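Local coordinates for protein arylsulfatase (PDB 7AJ0) that is a fucoidan-active sulfatase, probably removing sulfate groups from the algal polysaccharide fucoidan by hydrolysis in an exo-acting manner, and assembles as a hexamer, at residues G178-S181 with D185-Q188; L216-K221 with E226-I231. All blocks are in the same frame, centred on the assembly; numbering follows the deposited sequence.

Contact 1: G178-S181 with D185-Q188; sequences GLPS and DYTQ
Ser181 and Asp185 meet through their side chains where the loop after strand 175-177 leads into the short helix 183-187, within the sulfatase domain of the alkaline phosphatase clan. The polar part of the contact is a single hydrogen bond: Ser181 OG donates to Asp185 OD2 at 2.8 Å, and OD2 receives it on its anti lone pair, the one turned away from the other carboxylate oxygen. Asp185 CG lies opposite its backbone N (chi1 -171°), which sends the carboxylate back toward the loop. The second oxygen, Asp185 OD1, receives a weak bond of 3.1 Å from Gln188 NE2, bent to 126° at the hydrogen, so the carboxylate joins the loop to Gln188. With an alanine here, the carboxylate that takes the Ser181 OG bond is gone, and the hydroxyl would probably be freer to turn, with the Gln188 amide keeping only its weak backbone hold within the segment.

The apolar part is built on Tyr186. Its ring reaches toward the loop and meets Leu179 obliquely, Leu179 CD2 lying 3.8 Å from Tyr186 CE1, with Ser181 OG also near that ring carbon. Ile237 packs on the same tyrosine, whose hydroxyl is hydrogen-bonded to the carbonyl of Gly215, fixing the far end of the ring against the start of strand 215-220. The side chain of Leu179 is about 11 Å from the bound calcium ion, too far to be a ligand. At the phenol end Pro180 crosses Tyr186 at about a right angle, its CD 3.9 Å from Tyr186 OH.

Contact 2: L216-K221 with E226-I231; sequences LIKGRK and EVAYPI
Leu216 O is gripped by two successive amides, Ala228 N at 2.9 Å and, more weakly, Tyr229 N at 3.5 Å. This is a classic beta bulge in an antiparallel hairpin: Ala228 and Tyr229 together face Leu216, and the register slips by one residue before Ile217. Tyr229 O accepts the amide of Leu216 in return. Beyond the bulge, Lys218 and Glu226 form a hydrogen-bonded pair, Lys218 N to Glu226 O being short at 2.7 Å and nearly straight (167°); Glu226 O also takes a CA-H contact from Ile217.

On one face, Ile217 CD1 rests 3.6 Å from Val227 CG2. On the other, Leu216 and Tyr229 lie side by side, CB to CB. Leu216 CG is anti to its carbonyl carbon (chi1 -57°), which sets the branch beside Tyr229 CB; the leucine's CD1 approaches the aromatic ring obliquely while its CD2 meets Ile231 CD1 at 4.2 Å. Lys218 and Glu226 run alongside each other, yet Lys218 NZ stays 5.1 Å from Glu226 OE1, too far for a salt bridge, though the opposite charges probably attract weakly. Lys218 CB packs on Ala228 CB at 3.6 Å.

Tyr229 OH is hydrogen-bonded to the carbonyl of Asp236. Strand 215-220 also pairs antiparallel with strand 175-177, making the hairpin an extension of the large mixed sheet, and helix 240-258 covers Leu216, Tyr229 and Ile231 through Ile240 and Val243.

Followed from the N terminus, the chain leaves strand 175-177 and contact 1 closes a short loop between residues 178-181 and helix 183-187. After the helices 196-199 and 202-208 it enters strand 215-220, turns, and returns as strand 226-230, where contact 2 closes the hairpin. The two are in series, neither enclosing nor crossing the other, with centres about 12 Å apart. They nevertheless touch: Gly178 O probably accepts a hydrogen bond from Ile217 N, Leu179 packs on Leu216, and Tyr186 reaches Ile231. Together they join helix 183-187 and its loop to the hairpin that continues the mixed sheet beyond strand 175-177.

Contact 1: G178-S181 with D185-Q188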
loop_
_atom_site.group_PDB
_atom_site.type_symbol
_atom_site.label_atom_id
_atom_site.label_comp_id
_atom_site.label_asym_id
_atom_site.label_seq_id
_atom_site.Cartn_x
_atom_site.Cartn_y
_atom_site.Cartn_z
ATOM N N GLY A 178 38.636 -19.317 15.367
ATOM C CA GLY A 178 37.701 -18.241 15.071
ATOM C C GLY A 178 36.453 -18.325 15.933
ATOM O O GLY A 178 36.491 -18.828 17.057
ATOM N N LEU A 179 35.356 -17.820 15.372
ATOM C CA LEU A 179 34.114 -17.664 16.113
ATOM C C LEU A 179 33.256 -18.910 15.967
ATOM O O LEU A 179 32.859 -19.244 14.843
ATOM C CB LEU A 179 33.339 -16.459 15.607
ATOM C CG LEU A 179 34.012 -15.089 15.570
ATOM C CD1 LEU A 179 35.023 -14.977 14.444
ATOM C CD2 LEU A 179 32.945 -14.001 15.442
ATOM N N PRO A 180 32.949 -19.624 17.053
ATOM C CA PRO A 180 31.930 -20.682 16.944
ATOM C C PRO A 180 30.595 -20.177 16.423
ATOM O O PRO A 180 29.946 -20.866 15.631
ATOM C CB PRO A 180 31.823 -21.210 18.384
ATOM C CG PRO A 180 33.159 -20.936 18.979
ATOM C CD PRO A 180 33.627 -19.641 18.364
ATOM N N SER A 181 30.171 -18.992 16.842
ATOM C CA SER A 181 28.854 -18.456 16.483
ATOM C C SER A 181 29.053 -17.299 15.463
ATOM O O SER A 181 29.392 -17.574 14.331
ATOM C CB SER A 181 28.096 -18.016 17.731
ATOM O OG SER A 181 28.744 -16.959 18.397
ATOM N N ASP A 185 26.601 -12.204 18.207
ATOM C CA ASP A 185 26.527 -12.914 19.479
ATOM C C ASP A 185 27.446 -12.275 20.514
ATOM O O ASP A 185 27.117 -12.232 21.705
ATOM C CB ASP A 185 26.884 -14.386 19.270
ATOM C CG ASP A 185 26.628 -15.231 20.504
ATOM O OD1 ASP A 185 26.040 -14.709 21.475
ATOM O OD2 ASP A 185 27.018 -16.418 20.501
ATOM N N TYR A 186 28.599 -11.765 20.074
ATOM C CA TYR A 186 29.510 -11.095 20.992
ATOM C C TYR A 186 29.060 -9.670 21.301
ATOM O O TYR A 186 29.087 -9.246 22.463
ATOM C CB TYR A 186 30.926 -11.061 20.407
ATOM C CG TYR A 186 31.599 -12.407 20.279
ATOM C CD1 TYR A 186 31.357 -13.224 19.184
ATOM C CD2 TYR A 186 32.496 -12.850 21.241
ATOM C CE1 TYR A 186 31.975 -14.450 19.058
ATOM C CE2 TYR A 186 33.119 -14.077 21.124
ATOM C CZ TYR A 186 32.854 -14.873 20.029
ATOM O OH TYR A 186 33.470 -16.097 19.901
ATOM N N THR A 187 28.646 -8.917 20.279
ATOM C CA THR A 187 28.446 -7.483 20.449
ATOM C C THR A 187 27.192 -7.149 21.244
ATOM O O THR A 187 27.118 -6.059 21.824
ATOM C CB THR A 187 28.390 -6.795 19.082
ATOM O OG1 THR A 187 27.353 -7.380 18.286
ATOM C CG2 THR A 187 29.724 -6.939 18.359
ATOM N N GLN A 188 26.209 -8.050 21.293
ATOM C CA GLN A 188 25.019 -7.786 22.094
ATOM C C GLN A 188 25.344 -7.678 23.579
ATOM O O GLN A 188 24.540 -7.128 24.340
ATOM C CB GLN A 188 23.973 -8.879 21.867
ATOM C CG GLN A 188 24.407 -10.262 22.312
ATOM C CD GLN A 188 23.376 -11.329 21.998
ATOM O OE1 GLN A 188 22.214 -11.028 21.723
ATOM N NE2 GLN A 188 23.800 -12.586 22.031
#

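Contact 2: L216-K221 with E226-I231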
loop_
_atom_site.group_PDB
_atom_site.type_symbol
_atom_site.label_atom_id
_atom_site.label_comp_id
_atom_site.label_asym_id
_atom_site.label_seq_id
_atom_site.Cartn_x
_atom_site.Cartn_y
_atom_site.Cartn_z
ATOM N N LEU A 216 37.458 -16.005 20.867
ATOM C CA LEU A 216 37.846 -16.848 19.743
ATOM C C LEU A 216 38.357 -18.189 20.259
ATOM O O LEU A 216 39.146 -18.237 21.212
ATOM C CB LEU A 216 38.906 -16.158 18.893
ATOM C CG LEU A 216 38.496 -14.789 18.358
ATOM C CD1 LEU A 216 39.568 -14.197 17.464
ATOM C CD2 LEU A 216 37.178 -14.884 17.608
ATOM N N ILE A 217 37.908 -19.268 19.632
ATOM C CA ILE A 217 38.236 -20.623 20.054
ATOM C C ILE A 217 39.266 -21.203 19.099
ATOM O O ILE A 217 39.155 -21.057 17.874
ATOM C CB ILE A 217 36.975 -21.504 20.109
ATOM C CG1 ILE A 217 35.969 -20.929 21.108
ATOM C CG2 ILE A 217 37.335 -22.933 20.486
ATOM C CD1 ILE A 217 36.517 -20.758 22.509
ATOM N N LYS A 218 40.268 -21.870 19.662
ATOM C CA LYS A 218 41.362 -22.477 18.913
ATOM C C LYS A 218 41.297 -23.983 19.100
ATOM O O LYS A 218 41.107 -24.462 20.222
ATOM C CB LYS A 218 42.700 -21.920 19.398
ATOM C CG LYS A 218 43.941 -22.506 18.752
ATOM C CD LYS A 218 45.156 -22.134 19.592
ATOM C CE LYS A 218 46.355 -21.753 18.742
ATOM N NZ LYS A 218 47.427 -21.146 19.587
ATOM N N GLY A 219 41.449 -24.722 18.006
ATOM C CA GLY A 219 41.350 -26.166 18.067
ATOM C C GLY A 219 42.116 -26.882 16.976
ATOM O O GLY A 219 42.116 -26.451 15.820
ATOM N N ARG A 220 42.777 -27.980 17.339
ATOM C CA ARG A 220 43.484 -28.826 16.392
ATOM C C ARG A 220 42.823 -30.196 16.346
ATOM O O ARG A 220 42.290 -30.681 17.351
ATOM C CB ARG A 220 44.962 -28.989 16.766
ATOM C CG ARG A 220 45.707 -27.682 16.907
ATOM C CD ARG A 220 47.205 -27.901 17.051
ATOM N NE ARG A 220 47.923 -26.631 17.127
ATOM C CZ ARG A 220 48.189 -25.856 16.078
ATOM N NH1 ARG A 220 47.796 -26.213 14.863
ATOM N NH2 ARG A 220 48.847 -24.716 16.246
ATOM N N LYS A 221 42.862 -30.816 15.172
ATOM C CA LYS A 221 42.365 -32.176 15.017
ATOM C C LYS A 221 42.991 -33.082 16.068
ATOM O O LYS A 221 44.219 -33.168 16.179
ATOM C CB LYS A 221 42.680 -32.682 13.610
ATOM C CG LYS A 221 42.166 -34.076 13.315
ATOM C CD LYS A 221 42.442 -34.473 11.868
ATOM C CE LYS A 221 41.504 -33.764 10.898
ATOM N NZ LYS A 221 41.850 -34.049 9.476
ATOM N N GLU A 226 40.323 -24.474 23.004
ATOM C CA GLU A 226 40.927 -23.472 23.864
ATOM C C GLU A 226 40.337 -22.108 23.532
ATOM O O GLU A 226 39.994 -21.829 22.381
ATOM C CB GLU A 226 42.451 -23.399 23.691
ATOM C CG GLU A 226 43.195 -24.697 23.922
ATOM C CD GLU A 226 44.680 -24.559 23.634
ATOM O OE1 GLU A 226 45.159 -23.407 23.530
ATOM O OE2 GLU A 226 45.365 -25.597 23.506
ATOM N N VAL A 227 40.231 -21.254 24.547
ATOM C CA VAL A 227 39.914 -19.846 24.341
ATOM C C VAL A 227 41.243 -19.145 24.080
ATOM O O VAL A 227 42.007 -18.867 25.006
ATOM C CB VAL A 227 39.171 -19.243 25.532
ATOM C CG1 VAL A 227 38.990 -17.743 25.329
ATOM C CG2 VAL A 227 37.824 -19.924 25.709
ATOM N N ALA A 228 41.521 -18.864 22.809
ATOM C CA ALA A 228 42.802 -18.297 22.415
ATOM C C ALA A 228 42.829 -16.778 22.481
ATOM O O ALA A 228 43.895 -16.196 22.710
ATOM C CB ALA A 228 43.158 -18.745 20.994
ATOM N N TYR A 229 41.686 -16.124 22.284
ATOM C CA TYR A 229 41.609 -14.665 22.271
ATOM C C TYR A 229 40.322 -14.244 22.968
ATOM O O TYR A 229 39.238 -14.290 22.365
ATOM C CB TYR A 229 41.663 -14.122 20.843
ATOM C CG TYR A 229 41.711 -12.612 20.761
ATOM C CD1 TYR A 229 40.542 -11.862 20.689
ATOM C CD2 TYR A 229 42.924 -11.937 20.754
ATOM C CE1 TYR A 229 40.582 -10.480 20.618
ATOM C CE2 TYR A 229 42.975 -10.558 20.684
ATOM C CZ TYR A 229 41.801 -9.834 20.615
ATOM O OH TYR A 229 41.850 -8.460 20.542
ATOM N N PRO A 230 40.396 -13.835 24.233
ATOM C CA PRO A 230 39.176 -13.428 24.937
ATOM C C PRO A 230 38.627 -12.128 24.381
ATOM O O PRO A 230 39.368 -11.249 23.933
ATOM C CB PRO A 230 39.635 -13.254 26.392
ATOM C CG PRO A 230 40.971 -13.921 26.469
ATOM C CD PRO A 230 41.577 -13.762 25.111
ATOM N N ILE A 231 37.305 -12.009 24.424
ATOM C CA ILE A 231 36.609 -10.812 23.974
ATOM C C ILE A 231 35.730 -10.348 25.125
ATOM O O ILE A 231 34.722 -10.992 25.444
ATOM C CB ILE A 231 35.786 -11.059 22.702
ATOM C CG1 ILE A 231 36.739 -11.325 21.529
ATOM C CG2 ILE A 231 34.887 -9.868 22.416
ATOM C CD1 ILE A 231 36.080 -11.891 20.298
#